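PDB 2ECE: selenium-binding protein from Sulfolobus tokodaii, which probably binds selenium, although its precise role in this archaeon remains unknown. Local coordinates for residues A[184-196]-A[201-213]. Numbering follows the deposited sequence.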
# COMPACT_ATOMS: atom_id res chain seq x y z
N ARG A 184 -17.17 -13.85 10.05
CA ARG A 184 -17.06 -12.59 9.32
C ARG A 184 -18.28 -11.68 9.36
O ARG A 184 -18.27 -10.61 8.74
CB ARG A 184 -16.71 -12.86 7.85
CG ARG A 184 -17.84 -13.47 7.02
CD ARG A 184 -17.26 -14.24 5.84
NE ARG A 184 -16.15 -13.50 5.26
CZ ARG A 184 -15.09 -14.05 4.69
NH1 ARG A 184 -14.96 -15.37 4.60
NH2 ARG A 184 -14.13 -13.25 4.24
N GLY A 185 -19.33 -12.08 10.07
CA GLY A 185 -20.52 -11.25 10.11
C GLY A 185 -20.96 -10.98 8.69
O GLY A 185 -21.01 -11.90 7.88
N ASP A 186 -21.26 -9.73 8.35
CA ASP A 186 -21.68 -9.43 6.99
C ASP A 186 -20.59 -8.82 6.13
O ASP A 186 -20.87 -8.19 5.11
CB ASP A 186 -22.94 -8.55 6.98
CG ASP A 186 -22.69 -7.14 7.46
OD1 ASP A 186 -23.64 -6.32 7.35
OD2 ASP A 186 -21.58 -6.82 7.93
N GLN A 187 -19.34 -8.99 6.53
CA GLN A 187 -18.22 -8.48 5.73
C GLN A 187 -18.19 -9.33 4.46
O GLN A 187 -18.28 -10.56 4.53
CB GLN A 187 -16.90 -8.61 6.49
CG GLN A 187 -15.66 -8.36 5.63
CD GLN A 187 -15.14 -9.64 4.98
OE1 GLN A 187 -14.73 -9.64 3.82
NE2 GLN A 187 -15.14 -10.72 5.74
N TYR A 188 -18.05 -8.68 3.31
CA TYR A 188 -18.02 -9.40 2.04
C TYR A 188 -16.87 -8.89 1.17
O TYR A 188 -16.09 -9.68 0.63
CB TYR A 188 -19.37 -9.22 1.34
CG TYR A 188 -19.52 -9.91 0.01
CD1 TYR A 188 -19.21 -9.25 -1.18
CD2 TYR A 188 -20.00 -11.22 -0.07
CE1 TYR A 188 -19.37 -9.87 -2.41
CE2 TYR A 188 -20.16 -11.85 -1.30
CZ TYR A 188 -19.85 -11.17 -2.47
OH TYR A 188 -20.01 -11.78 -3.69
N LEU A 189 -16.75 -7.58 1.05
CA LEU A 189 -15.69 -6.95 0.27
C LEU A 189 -14.40 -6.88 1.10
O LEU A 189 -14.42 -7.02 2.32
CB LEU A 189 -16.11 -5.54 -0.14
CG LEU A 189 -16.62 -5.26 -1.56
CD1 LEU A 189 -17.22 -6.49 -2.22
CD2 LEU A 189 -17.62 -4.12 -1.49
N ALA A 190 -13.28 -6.65 0.42
CA ALA A 190 -11.99 -6.56 1.10
C ALA A 190 -11.03 -5.72 0.26
O ALA A 190 -11.37 -5.30 -0.85
CB ALA A 190 -11.39 -7.97 1.30
N TYR A 191 -9.85 -5.45 0.83
CA TYR A 191 -8.80 -4.73 0.10
C TYR A 191 -7.51 -4.71 0.93
O TYR A 191 -6.59 -5.48 0.69
CB TYR A 191 -9.21 -3.29 -0.17
CG TYR A 191 -8.16 -2.51 -0.94
CD1 TYR A 191 -7.31 -1.59 -0.32
CD2 TYR A 191 -7.99 -2.75 -2.30
CE1 TYR A 191 -6.30 -0.94 -1.06
CE2 TYR A 191 -6.99 -2.12 -3.04
CZ TYR A 191 -6.15 -1.22 -2.41
OH TYR A 191 -5.18 -0.60 -3.15
N ASP A 192 -7.55 -3.96 2.03
CA ASP A 192 -6.37 -3.83 2.87
C ASP A 192 -6.74 -4.21 4.30
O ASP A 192 -7.90 -4.45 4.60
CB ASP A 192 -5.82 -2.38 2.83
CG ASP A 192 -4.49 -2.24 3.56
OD1 ASP A 192 -3.63 -3.14 3.43
OD2 ASP A 192 -4.30 -1.22 4.26
N PHE A 193 -5.74 -4.28 5.16
CA PHE A 193 -5.97 -4.61 6.56
C PHE A 193 -4.71 -4.33 7.34
O PHE A 193 -3.63 -4.25 6.78
CB PHE A 193 -6.30 -6.11 6.73
CG PHE A 193 -5.08 -7.02 6.64
CD1 PHE A 193 -4.56 -7.40 5.40
CD2 PHE A 193 -4.45 -7.48 7.79
CE1 PHE A 193 -3.43 -8.23 5.32
CE2 PHE A 193 -3.31 -8.31 7.72
CZ PHE A 193 -2.80 -8.68 6.48
N TRP A 194 -4.87 -4.15 8.64
CA TRP A 194 -3.74 -3.99 9.53
C TRP A 194 -4.24 -4.22 10.95
O TRP A 194 -5.34 -4.73 11.15
CB TRP A 194 -3.03 -2.64 9.40
CG TRP A 194 -1.55 -2.84 9.67
CD1 TRP A 194 -0.99 -3.92 10.28
CD2 TRP A 194 -0.45 -1.96 9.33
NE1 TRP A 194 0.38 -3.79 10.35
CE2 TRP A 194 0.74 -2.60 9.77
CE3 TRP A 194 -0.36 -0.72 8.69
CZ2 TRP A 194 2.00 -2.03 9.60
CZ3 TRP A 194 0.91 -0.14 8.53
CH2 TRP A 194 2.07 -0.80 8.98
N TRP A 195 -3.45 -3.84 11.95
CA TRP A 195 -3.87 -4.13 13.30
C TRP A 195 -3.17 -3.30 14.37
O TRP A 195 -2.26 -2.51 14.08
CB TRP A 195 -3.59 -5.62 13.57
CG TRP A 195 -2.17 -6.06 13.12
CD1 TRP A 195 -1.00 -5.40 13.36
CD2 TRP A 195 -1.81 -7.25 12.37
NE1 TRP A 195 0.06 -6.09 12.81
CE2 TRP A 195 -0.41 -7.22 12.20
CE3 TRP A 195 -2.54 -8.32 11.84
CZ2 TRP A 195 0.29 -8.23 11.51
CZ3 TRP A 195 -1.84 -9.33 11.14
CH2 TRP A 195 -0.44 -9.27 10.99
N ASN A 196 -3.63 -3.47 15.60
CA ASN A 196 -3.04 -2.87 16.77
C ASN A 196 -2.87 -4.17 17.55
O ASN A 196 -3.84 -4.70 18.11
CB ASN A 196 -4.00 -1.94 17.51
CG ASN A 196 -3.37 -1.37 18.77
OD1 ASN A 196 -2.90 -2.11 19.63
ND2 ASN A 196 -3.36 -0.04 18.88
N VAL A 201 -6.87 -5.99 17.93
CA VAL A 201 -7.94 -5.70 17.00
C VAL A 201 -7.34 -5.56 15.62
O VAL A 201 -6.25 -5.01 15.44
CB VAL A 201 -8.74 -4.43 17.38
CG1 VAL A 201 -8.21 -3.84 18.65
CG2 VAL A 201 -8.71 -3.42 16.24
N LEU A 202 -8.06 -6.09 14.64
CA LEU A 202 -7.65 -6.05 13.25
C LEU A 202 -8.71 -5.23 12.54
O LEU A 202 -9.89 -5.31 12.87
CB LEU A 202 -7.58 -7.47 12.68
CG LEU A 202 -7.20 -7.64 11.20
CD1 LEU A 202 -6.48 -8.98 11.02
CD2 LEU A 202 -8.44 -7.58 10.33
N VAL A 203 -8.28 -4.42 11.58
CA VAL A 203 -9.20 -3.60 10.80
C VAL A 203 -9.01 -4.00 9.35
O VAL A 203 -7.89 -4.29 8.93
CB VAL A 203 -8.87 -2.09 10.98
CG1 VAL A 203 -9.19 -1.66 12.41
CG2 VAL A 203 -7.40 -1.83 10.69
N SER A 204 -10.10 -4.03 8.59
CA SER A 204 -10.04 -4.39 7.18
C SER A 204 -10.91 -3.42 6.39
O SER A 204 -11.88 -2.86 6.93
CB SER A 204 -10.55 -5.83 6.98
OG SER A 204 -11.91 -5.97 7.38
N SER A 205 -10.57 -3.21 5.12
CA SER A 205 -11.30 -2.26 4.27
C SER A 205 -12.08 -2.89 3.11
O SER A 205 -12.30 -4.10 3.09
CB SER A 205 -10.33 -1.20 3.75
OG SER A 205 -9.26 -1.80 3.04
N GLU A 206 -12.48 -2.07 2.14
CA GLU A 206 -13.27 -2.58 1.01
C GLU A 206 -13.06 -1.83 -0.31
O GLU A 206 -13.19 -0.61 -0.37
CB GLU A 206 -14.77 -2.51 1.32
CG GLU A 206 -15.25 -3.09 2.65
CD GLU A 206 -16.76 -2.91 2.81
OE1 GLU A 206 -17.30 -1.94 2.23
OE2 GLU A 206 -17.41 -3.72 3.51
N TRP A 207 -12.75 -2.59 -1.36
CA TRP A 207 -12.60 -2.01 -2.68
C TRP A 207 -13.76 -2.59 -3.49
O TRP A 207 -14.84 -2.02 -3.49
CB TRP A 207 -11.25 -2.40 -3.29
CG TRP A 207 -10.92 -1.67 -4.57
CD1 TRP A 207 -11.38 -0.44 -4.96
CD2 TRP A 207 -9.98 -2.08 -5.57
NE1 TRP A 207 -10.78 -0.06 -6.14
CE2 TRP A 207 -9.91 -1.04 -6.54
CE3 TRP A 207 -9.18 -3.21 -5.75
CZ2 TRP A 207 -9.08 -1.11 -7.66
CZ3 TRP A 207 -8.35 -3.28 -6.87
CH2 TRP A 207 -8.31 -2.24 -7.81
N ALA A 208 -13.53 -3.72 -4.14
CA ALA A 208 -14.56 -4.40 -4.94
C ALA A 208 -14.00 -5.78 -5.26
O ALA A 208 -12.81 -6.00 -5.09
CB ALA A 208 -14.83 -3.62 -6.22
N VAL A 209 -14.85 -6.71 -5.71
CA VAL A 209 -14.37 -8.05 -6.03
C VAL A 209 -13.63 -8.06 -7.37
O VAL A 209 -13.77 -7.13 -8.16
CB VAL A 209 -15.53 -9.08 -6.10
CG1 VAL A 209 -16.30 -9.08 -4.79
CG2 VAL A 209 -16.45 -8.76 -7.27
N PRO A 210 -12.83 -9.10 -7.62
CA PRO A 210 -12.06 -9.23 -8.86
C PRO A 210 -12.89 -9.02 -10.12
O PRO A 210 -12.50 -8.25 -11.01
CB PRO A 210 -11.51 -10.65 -8.77
CG PRO A 210 -11.24 -10.77 -7.30
CD PRO A 210 -12.51 -10.20 -6.70
N ASN A 211 -14.02 -9.71 -10.21
CA ASN A 211 -14.86 -9.58 -11.39
C ASN A 211 -15.38 -8.17 -11.63
O ASN A 211 -15.90 -7.87 -12.70
CB ASN A 211 -16.02 -10.59 -11.32
CG ASN A 211 -15.54 -12.02 -11.44
OD1 ASN A 211 -14.45 -12.27 -11.97
ND2 ASN A 211 -16.33 -12.97 -10.95
N THR A 212 -15.21 -7.29 -10.64
CA THR A 212 -15.64 -5.90 -10.80
C THR A 212 -14.50 -5.00 -11.27
O THR A 212 -14.68 -4.17 -12.17
CB THR A 212 -16.17 -5.31 -9.47
OG1 THR A 212 -17.39 -5.96 -9.09
CG2 THR A 212 -16.42 -3.81 -9.63
N ILE A 213 -13.32 -5.18 -10.68
CA ILE A 213 -12.17 -4.33 -10.98
C ILE A 213 -11.19 -4.74 -12.09
O ILE A 213 -10.64 -3.87 -12.75
CB ILE A 213 -11.33 -4.09 -9.69
CG1 ILE A 213 -10.59 -5.36 -9.28
CG2 ILE A 213 -12.24 -3.63 -8.56
CD1 ILE A 213 -9.17 -5.44 -9.79
O HOH W 1 -12.83 -6.24 4.62
O HOH W 2 -18.52 -5.95 2.57
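Asp192 and Ser205 sit where the regular hairpin pairing becomes irregular. Ser205 N donates to Asp192 O, but the return bond runs from Asp192 N to the serine hydroxyl, OG, at 2.9 Å. That OG stands between the backbone N and the carbonyl carbon (chi1 57°), which also lays it at the edge of the Tyr191 ring; it bonds Leu254 O as well. Beyond it, the Tyr191 ring meets the Trp207 indole obliquely, its plane at 75° to the five-membered ring, with Tyr191 CD2 3.4 Å from Trp207 CB; Ile213 CG2 lies over one indole face. Trp207 N reaches Ala190 O (3.1 Å) from well above the carbonyl plane. Two waters link the segments: one donates to Leu189 O and Ser205 O and accepts from Ser204 OG, another links Leu189 N to Glu206 OE2, which His231 also holds. Leu189 CB packs on Glu206 CB at 3.6 Å. In the strands, Trp194–Val203 and Asn196–Val201 are the hydrogen-bonded antiparallel pairs, and Leu202 CD1 touches both Phe193 and Trp195. Strands 193-196 and 201-204 open a four-stranded beta-propeller blade, continued by 229-234 and 239-245; Phe193 packs on strand 150-154, and Tyr191 and Trp194 on strand 250-258.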